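Local structure of DNA fragmentation factor subunit beta (Mus musculus, 1V0D) at residues 142-145 / 146-150; 273-276 / 277-281; 289-293 / 294-298. The protein is the caspase-activated nuclease that cuts DNA into fragments and promotes chromatin condensation during apoptosis. All coordinates share one frame; numbering follows the deposited sequence.

In the fold
All three contacts lie in the nuclease part of the chain and follow one another along it. Interaction 1 comes first, in the loop joining helix 116-129 to helix 155-175, and its centre is about 44 Å from that of interaction 2 and about 32 Å from that of interaction 3, on the opposite side of the chain's centre. Interactions 2 and 3 sit on the consecutive helices 267-281 and 287-295, both in the connection between antiparallel strands 260-263 and 300-303. Their centres are about 16 Å apart and they touch: Leu-275 CD2 lies 3.4 Å from Phe-290 CG. The two helices thus form one packed unit beside the strand pair that carries Asp-262, a magnesium ligand.

Interaction 1: 142-145 / 146-150; sequences PSWF and EGLES
Leu-148 turns back toward Phe-145 and reaches Trp-144 as well. Its CD1 methyl makes the contacts with the two rings, 3.7 Å from Trp-144 CZ3 and 4.0 Å from Phe-145 CD2, while CB and CG lie against Phe-145 O, CB at 3.4 Å. CG of Leu-148 is anti to its own carbonyl carbon (chi1 -51°), and with the chain extended beyond it CD1 is carried back to the aromatic pair. Those rings already touch each other: Trp-144 CE3 lies over the centre of one face of Phe-145, 3.6 Å above its plane. The indole nitrogen NE1 is satisfied elsewhere, by Pro-246 O, while Lys-155 and Arg-253 approach the same indole as cation-pi partners.

Two backbone bonds set the path. Glu-146 N donates to Ser-143 O (3.1 Å), and Leu-148 N donates to Phe-145 O (3.0 Å). At Gly-147, between them, phi is +106°; a side chain at this positive phi would collide with the carbonyl oxygen of Glu-146, which explains the glycine.

On the outer side, Glu-146 runs its extended chain back along Ser-143, with CG 3.3 Å from Ser-143 O. Its carboxylate then receives Ser-143 OG on OE2 at 3.3 Å, a long bond that meets the oxygen nearly end-on and ties the first turn a second time.

The result is a type I turn from Ser-143 to Glu-146 overlapping a type II turn from Phe-145 to Leu-148, whose apolar side chains lie on helix 155-175.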
loop_
_atom_site.group_PDB
_atom_site.type_symbol
_atom_site.label_atom_id
_atom_site.label_comp_id
_atom_site.label_asym_id
_atom_site.label_seq_id
_atom_site.Cartn_x
_atom_site.Cartn_y
_atom_site.Cartn_z
ATOM N N PRO A 142 15.667 8.244 16.685
ATOM C CA PRO A 142 15.684 8.975 15.414
ATOM C C PRO A 142 15.495 8.097 14.175
ATOM O O PRO A 142 15.004 8.563 13.145
ATOM C CB PRO A 142 17.042 9.665 15.444
ATOM C CG PRO A 142 17.894 8.655 16.158
ATOM C CD PRO A 142 17.004 8.255 17.308
ATOM N N SER A 143 15.881 6.828 14.283
ATOM C CA SER A 143 15.754 5.903 13.167
ATOM C C SER A 143 14.325 5.929 12.607
ATOM O O SER A 143 14.111 6.051 11.394
ATOM C CB SER A 143 16.117 4.497 13.630
ATOM O OG SER A 143 16.464 3.683 12.523
ATOM N N TRP A 144 13.356 5.812 13.510
ATOM C CA TRP A 144 11.940 5.849 13.169
ATOM C C TRP A 144 11.651 7.034 12.243
ATOM O O TRP A 144 11.055 6.863 11.182
ATOM C CB TRP A 144 11.111 6.016 14.449
ATOM C CG TRP A 144 9.629 5.719 14.327
ATOM C CD1 TRP A 144 9.018 4.496 14.478
ATOM C CD2 TRP A 144 8.572 6.665 14.087
ATOM N NE1 TRP A 144 7.652 4.630 14.354
ATOM C CE2 TRP A 144 7.350 5.947 14.113
ATOM C CE3 TRP A 144 8.538 8.051 13.851
ATOM C CZ2 TRP A 144 6.111 6.565 13.915
ATOM C CZ3 TRP A 144 7.298 8.669 13.651
ATOM C CH2 TRP A 144 6.106 7.924 13.686
ATOM N N PHE A 145 12.091 8.227 12.643
ATOM C CA PHE A 145 11.836 9.452 11.880
ATOM C C PHE A 145 12.535 9.680 10.543
ATOM O O PHE A 145 12.365 10.744 9.941
ATOM C CB PHE A 145 12.102 10.676 12.757
ATOM C CG PHE A 145 11.255 10.733 13.994
ATOM C CD1 PHE A 145 11.486 9.859 15.054
ATOM C CD2 PHE A 145 10.226 11.665 14.101
ATOM C CE1 PHE A 145 10.706 9.915 16.204
ATOM C CE2 PHE A 145 9.439 11.730 15.246
ATOM C CZ PHE A 145 9.678 10.855 16.298
ATOM N N GLU A 146 13.310 8.714 10.066
ATOM C CA GLU A 146 14.005 8.891 8.789
ATOM C C GLU A 146 13.098 9.237 7.615
ATOM O O GLU A 146 12.291 8.417 7.175
ATOM C CB GLU A 146 14.792 7.638 8.423
ATOM C CG GLU A 146 16.070 7.447 9.207
ATOM C CD GLU A 146 16.767 6.151 8.837
ATOM O OE1 GLU A 146 17.040 5.955 7.624
ATOM O OE2 GLU A 146 17.035 5.335 9.757
ATOM N N GLY A 147 13.238 10.449 7.101
ATOM C CA GLY A 147 12.437 10.836 5.958
ATOM C C GLY A 147 11.319 11.794 6.279
ATOM O O GLY A 147 10.698 12.369 5.377
ATOM N N LEU A 148 11.059 11.970 7.567
ATOM C CA LEU A 148 10.004 12.869 7.990
ATOM C C LEU A 148 10.595 14.248 8.171
ATOM O O LEU A 148 11.727 14.381 8.640
ATOM C CB LEU A 148 9.401 12.390 9.309
ATOM C CG LEU A 148 8.966 10.929 9.339
ATOM C CD1 LEU A 148 8.358 10.605 10.684
ATOM C CD2 LEU A 148 7.981 10.678 8.225
ATOM N N GLU A 149 9.830 15.270 7.800
ATOM C CA GLU A 149 10.285 16.646 7.937
ATOM C C GLU A 149 10.809 16.854 9.358
ATOM O O GLU A 149 10.675 15.978 10.212
ATOM C CB GLU A 149 9.135 17.606 7.634
ATOM C CG GLU A 149 8.511 17.359 6.272
ATOM C CD GLU A 149 7.520 18.438 5.861
ATOM O OE1 GLU A 149 6.538 18.679 6.601
ATOM O OE2 GLU A 149 7.724 19.046 4.787
ATOM N N SER A 150 11.407 18.008 9.622
ATOM C CA SER A 150 11.958 18.250 10.947
ATOM C C SER A 150 10.925 18.624 11.989
ATOM O O SER A 150 11.087 18.287 13.160
ATOM C CB SER A 150 13.030 19.329 10.875
ATOM O OG SER A 150 14.078 18.912 10.017
#

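Interaction 2: 273-276 / 277-281; sequences PTLA and EAIQD
Leu-275 and Ile-279 meet one turn apart on the alpha-helix 267-281, their CD1 methyls 4.0 Å from each other. This is an i to i+4 pair on the flank facing helix 186-202. Leu-275 carries CG anti to its backbone N (chi1 -172°), which swings the branch outward from the helix; its CD1 stands level with its own CA, where Ile-279 CD1, coming back, meets it. On the way Ile-279 CG1 passes close over Leu-275 O. The two side chains cross obliquely rather than lying side by side.

Behind this pair is the helical hydrogen bonding. Glu-277 N reaches Pro-273 O at 2.8 Å, Ala-278 N bonds to Thr-274 O at 2.7 Å and Ile-279 N to Leu-275 O at 3.1 Å. At Ala-276 the pattern changes: its O receives Gln-280 N at 3.2 Å and Ile-279 N at 3.0 Å, both weak, consistent with looser hydrogen bonding from Ala-276 on.

Farther out, Ile-279 rests on Tyr-189 and Val-192 of helix 186-202, and Leu-275 shares Tyr-189. Thr-274 OG1 is hydrogen-bonded to Thr-270 O in the preceding turn. On another flank, Gln-280 runs its side chain back past Ala-276, with CG 3.1 Å from Ala-276 O, and touches Val-181 and Asp-182. An alanine here, lacking CG and the amide, would probably leave Ala-276 O without the cover of CG and open a gap beside Val-181 and Asp-182. In the model, CG of Gln-280 is anti to its carbonyl carbon (chi1 -51°), and CD follows behind it, 3.6 Å from Ala-276 O.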
loop_
_atom_site.group_PDB
_atom_site.type_symbol
_atom_site.label_atom_id
_atom_site.label_comp_id
_atom_site.label_asym_id
_atom_site.label_seq_id
_atom_site.Cartn_x
_atom_site.Cartn_y
_atom_site.Cartn_z
ATOM N N PRO A 273 -23.056 11.535 -2.744
ATOM C CA PRO A 273 -24.200 11.745 -3.635
ATOM C C PRO A 273 -25.541 11.821 -2.877
ATOM O O PRO A 273 -26.382 12.673 -3.189
ATOM C CB PRO A 273 -24.109 10.570 -4.600
ATOM C CG PRO A 273 -23.434 9.526 -3.807
ATOM C CD PRO A 273 -22.365 10.283 -3.070
ATOM N N THR A 274 -25.749 10.958 -1.882
ATOM C CA THR A 274 -26.983 11.031 -1.098
ATOM C C THR A 274 -27.052 12.414 -0.438
ATOM O O THR A 274 -28.120 13.026 -0.347
ATOM C CB THR A 274 -27.014 9.982 0.008
ATOM O OG1 THR A 274 -27.133 8.678 -0.567
ATOM C CG2 THR A 274 -28.175 10.229 0.920
ATOM N N LEU A 275 -25.895 12.895 0.018
ATOM C CA LEU A 275 -25.778 14.197 0.663
ATOM C C LEU A 275 -26.251 15.267 -0.304
ATOM O O LEU A 275 -27.052 16.138 0.058
ATOM C CB LEU A 275 -24.321 14.446 1.064
ATOM C CG LEU A 275 -23.935 15.651 1.932
ATOM C CD1 LEU A 275 -23.583 16.803 1.054
ATOM C CD2 LEU A 275 -25.063 16.011 2.887
ATOM N N ALA A 276 -25.765 15.192 -1.541
ATOM C CA ALA A 276 -26.152 16.152 -2.576
ATOM C C ALA A 276 -27.658 16.076 -2.796
ATOM O O ALA A 276 -28.367 17.078 -2.677
ATOM C CB ALA A 276 -25.421 15.852 -3.886
ATOM N N GLU A 277 -28.144 14.878 -3.111
ATOM C CA GLU A 277 -29.562 14.675 -3.343
ATOM C C GLU A 277 -30.427 15.170 -2.176
ATOM O O GLU A 277 -31.485 15.764 -2.394
ATOM C CB GLU A 277 -29.831 13.195 -3.629
ATOM C CG GLU A 277 -30.249 12.923 -5.069
ATOM C CD GLU A 277 -31.760 13.117 -5.296
ATOM O OE1 GLU A 277 -32.549 12.347 -4.687
ATOM O OE2 GLU A 277 -32.162 14.029 -6.073
ATOM N N ALA A 278 -29.969 14.952 -0.944
ATOM C CA ALA A 278 -30.723 15.381 0.240
ATOM C C ALA A 278 -30.814 16.899 0.354
ATOM O O ALA A 278 -31.831 17.440 0.781
ATOM C CB ALA A 278 -30.093 14.802 1.504
ATOM N N ILE A 279 -29.741 17.583 -0.024
ATOM C CA ILE A 279 -29.712 19.037 0.029
ATOM C C ILE A 279 -30.613 19.652 -1.036
ATOM O O ILE A 279 -31.044 20.794 -0.905
ATOM C CB ILE A 279 -28.274 19.560 -0.151
ATOM C CG1 ILE A 279 -27.497 19.351 1.146
ATOM C CG2 ILE A 279 -28.280 21.024 -0.539
ATOM C CD1 ILE A 279 -26.095 19.903 1.111
ATOM N N GLN A 280 -30.903 18.897 -2.091
ATOM C CA GLN A 280 -31.759 19.399 -3.159
ATOM C C GLN A 280 -33.226 19.115 -2.838
ATOM O O GLN A 280 -34.121 19.786 -3.340
ATOM C CB GLN A 280 -31.357 18.749 -4.480
ATOM C CG GLN A 280 -29.855 18.867 -4.722
ATOM C CD GLN A 280 -29.366 18.129 -5.958
ATOM O OE1 GLN A 280 -29.939 17.114 -6.367
ATOM N NE2 GLN A 280 -28.281 18.624 -6.543
ATOM N N ASP A 281 -33.456 18.134 -1.975
ATOM C CA ASP A 281 -34.799 17.743 -1.572
ATOM C C ASP A 281 -35.719 18.895 -1.191
ATOM O O ASP A 281 -36.867 18.968 -1.637
ATOM C CB ASP A 281 -34.726 16.789 -0.387
ATOM C CG ASP A 281 -36.100 16.326 0.072
ATOM O OD1 ASP A 281 -36.583 15.288 -0.442
ATOM O OD2 ASP A 281 -36.697 17.015 0.932
#

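Interaction 3: 289-293 / 294-298; sequences YFYSL and LFTAE
Tyr-291 packs between Phe-295 and Thr-296 of the following turn, and its side chain can be followed outward. CB, with CG set anti to the backbone N (chi1 175°), directs the ring toward the end of the helix. CG comes to 4.1 Å from Phe-295 CD1. Along one flank, CD1 is 3.4 Å and CE1 3.6 Å from that same Phe-295 CD1, and Tyr-291 CD1 sits at the edge of the phenylalanine ring, near its plane. The other flank, CD2 and CE2, passes Thr-296 OG1, with CE2 at 3.9 Å. The side chain also touches Lys-199 and Leu-200 of helix 186-202. The two rings are inclined at 60°, an oblique pair.

Backbone bonds fix this spacing: Phe-295 N meets Tyr-291 O at 2.8 Å, and Thr-296 N still bonds to Ser-292 O although Thr-296 has left helical angles. Beyond it the chain folds back, putting Glu-298 OE2 3.0 Å from Ser-292 OG, which also has Glu-288 O, one turn back, as a hydrogen-bond partner.

Leu-294 O accepts from His-263 NE2, next in sequence to the magnesium ligand Asp-262. The arrangement is that of a helix C-terminus: helix 287-295 ends and a short loop leads to strand 300-303, with the Leu-294 side chain about 11 Å from the bound magnesium ion of this His-Me finger nuclease.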
loop_
_atom_site.group_PDB
_atom_site.type_symbol
_atom_site.label_atom_id
_atom_site.label_comp_id
_atom_site.label_asym_id
_atom_site.label_seq_id
_atom_site.Cartn_x
_atom_site.Cartn_y
_atom_site.Cartn_z
ATOM N N TYR A 289 -25.595 13.936 10.558
ATOM C CA TYR A 289 -25.647 12.516 10.218
ATOM C C TYR A 289 -24.584 12.186 9.175
ATOM O O TYR A 289 -23.827 11.218 9.342
ATOM C CB TYR A 289 -27.048 12.139 9.700
ATOM C CG TYR A 289 -27.141 10.719 9.178
ATOM C CD1 TYR A 289 -26.693 9.649 9.945
ATOM C CD2 TYR A 289 -27.633 10.452 7.899
ATOM C CE1 TYR A 289 -26.722 8.346 9.451
ATOM C CE2 TYR A 289 -27.672 9.151 7.393
ATOM C CZ TYR A 289 -27.210 8.101 8.170
ATOM O OH TYR A 289 -27.189 6.806 7.670
ATOM N N PHE A 290 -24.537 12.999 8.116
ATOM C CA PHE A 290 -23.574 12.832 7.033
ATOM C C PHE A 290 -22.156 13.037 7.552
ATOM O O PHE A 290 -21.199 12.418 7.071
ATOM C CB PHE A 290 -23.869 13.817 5.908
ATOM C CG PHE A 290 -25.142 13.523 5.182
ATOM C CD1 PHE A 290 -26.331 14.141 5.552
ATOM C CD2 PHE A 290 -25.173 12.559 4.175
ATOM C CE1 PHE A 290 -27.545 13.797 4.930
ATOM C CE2 PHE A 290 -26.381 12.206 3.547
ATOM C CZ PHE A 290 -27.568 12.827 3.928
ATOM N N TYR A 291 -22.023 13.910 8.541
ATOM C CA TYR A 291 -20.730 14.153 9.147
ATOM C C TYR A 291 -20.256 12.810 9.720
ATOM O O TYR A 291 -19.166 12.335 9.402
ATOM C CB TYR A 291 -20.870 15.190 10.259
ATOM C CG TYR A 291 -19.607 15.426 11.034
ATOM C CD1 TYR A 291 -18.595 16.238 10.527
ATOM C CD2 TYR A 291 -19.415 14.826 12.278
ATOM C CE1 TYR A 291 -17.417 16.452 11.248
ATOM C CE2 TYR A 291 -18.248 15.028 13.001
ATOM C CZ TYR A 291 -17.253 15.844 12.482
ATOM O OH TYR A 291 -16.097 16.044 13.201
ATOM N N SER A 292 -21.083 12.201 10.558
ATOM C CA SER A 292 -20.753 10.910 11.151
ATOM C C SER A 292 -20.253 9.958 10.091
ATOM O O SER A 292 -19.183 9.357 10.216
ATOM C CB SER A 292 -21.990 10.286 11.776
ATOM O OG SER A 292 -22.486 11.110 12.811
ATOM N N LEU A 293 -21.061 9.823 9.048
ATOM C CA LEU A 293 -20.761 8.929 7.940
ATOM C C LEU A 293 -19.448 9.233 7.248
ATOM O O LEU A 293 -18.668 8.328 6.948
ATOM C CB LEU A 293 -21.903 8.977 6.908
ATOM C CG LEU A 293 -23.072 7.972 7.007
ATOM C CD1 LEU A 293 -23.211 7.407 8.412
ATOM C CD2 LEU A 293 -24.352 8.653 6.575
ATOM N N LEU A 294 -19.199 10.514 7.009
ATOM C CA LEU A 294 -18.007 10.929 6.284
ATOM C C LEU A 294 -16.698 10.991 7.050
ATOM O O LEU A 294 -15.656 10.682 6.487
ATOM C CB LEU A 294 -18.273 12.294 5.622
ATOM C CG LEU A 294 -19.396 12.345 4.576
ATOM C CD1 LEU A 294 -19.959 13.727 4.425
ATOM C CD2 LEU A 294 -18.867 11.869 3.259
ATOM N N PHE A 295 -16.731 11.346 8.332
ATOM C CA PHE A 295 -15.468 11.513 9.062
ATOM C C PHE A 295 -15.282 10.836 10.405
ATOM O O PHE A 295 -14.238 11.010 11.024
ATOM C CB PHE A 295 -15.210 13.010 9.295
ATOM C CG PHE A 295 -15.576 13.894 8.128
ATOM C CD1 PHE A 295 -16.685 14.734 8.203
ATOM C CD2 PHE A 295 -14.796 13.904 6.963
ATOM C CE1 PHE A 295 -17.015 15.582 7.134
ATOM C CE2 PHE A 295 -15.113 14.742 5.891
ATOM C CZ PHE A 295 -16.225 15.586 5.974
ATOM N N THR A 296 -16.265 10.073 10.860
ATOM C CA THR A 296 -16.194 9.460 12.186
ATOM C C THR A 296 -16.004 7.956 12.187
ATOM O O THR A 296 -16.305 7.280 11.205
ATOM C CB THR A 296 -17.477 9.807 12.967
ATOM O OG1 THR A 296 -17.613 11.229 13.015
ATOM C CG2 THR A 296 -17.432 9.275 14.386
ATOM N N ALA A 297 -15.505 7.429 13.300
ATOM C CA ALA A 297 -15.310 5.998 13.415
ATOM C C ALA A 297 -16.667 5.309 13.421
ATOM O O ALA A 297 -16.742 4.088 13.426
ATOM C CB ALA A 297 -14.550 5.663 14.683
ATOM N N GLU A 298 -17.747 6.084 13.429
ATOM C CA GLU A 298 -19.079 5.481 13.409
ATOM C C GLU A 298 -19.260 4.734 12.095
ATOM O O GLU A 298 -19.954 3.731 12.038
ATOM C CB GLU A 298 -20.179 6.541 13.502
ATOM C CG GLU A 298 -20.195 7.323 14.787
ATOM C CD GLU A 298 -21.241 8.434 14.780
ATOM O OE1 GLU A 298 -22.460 8.121 14.675
ATOM O OE2 GLU A 298 -20.829 9.617 14.880
#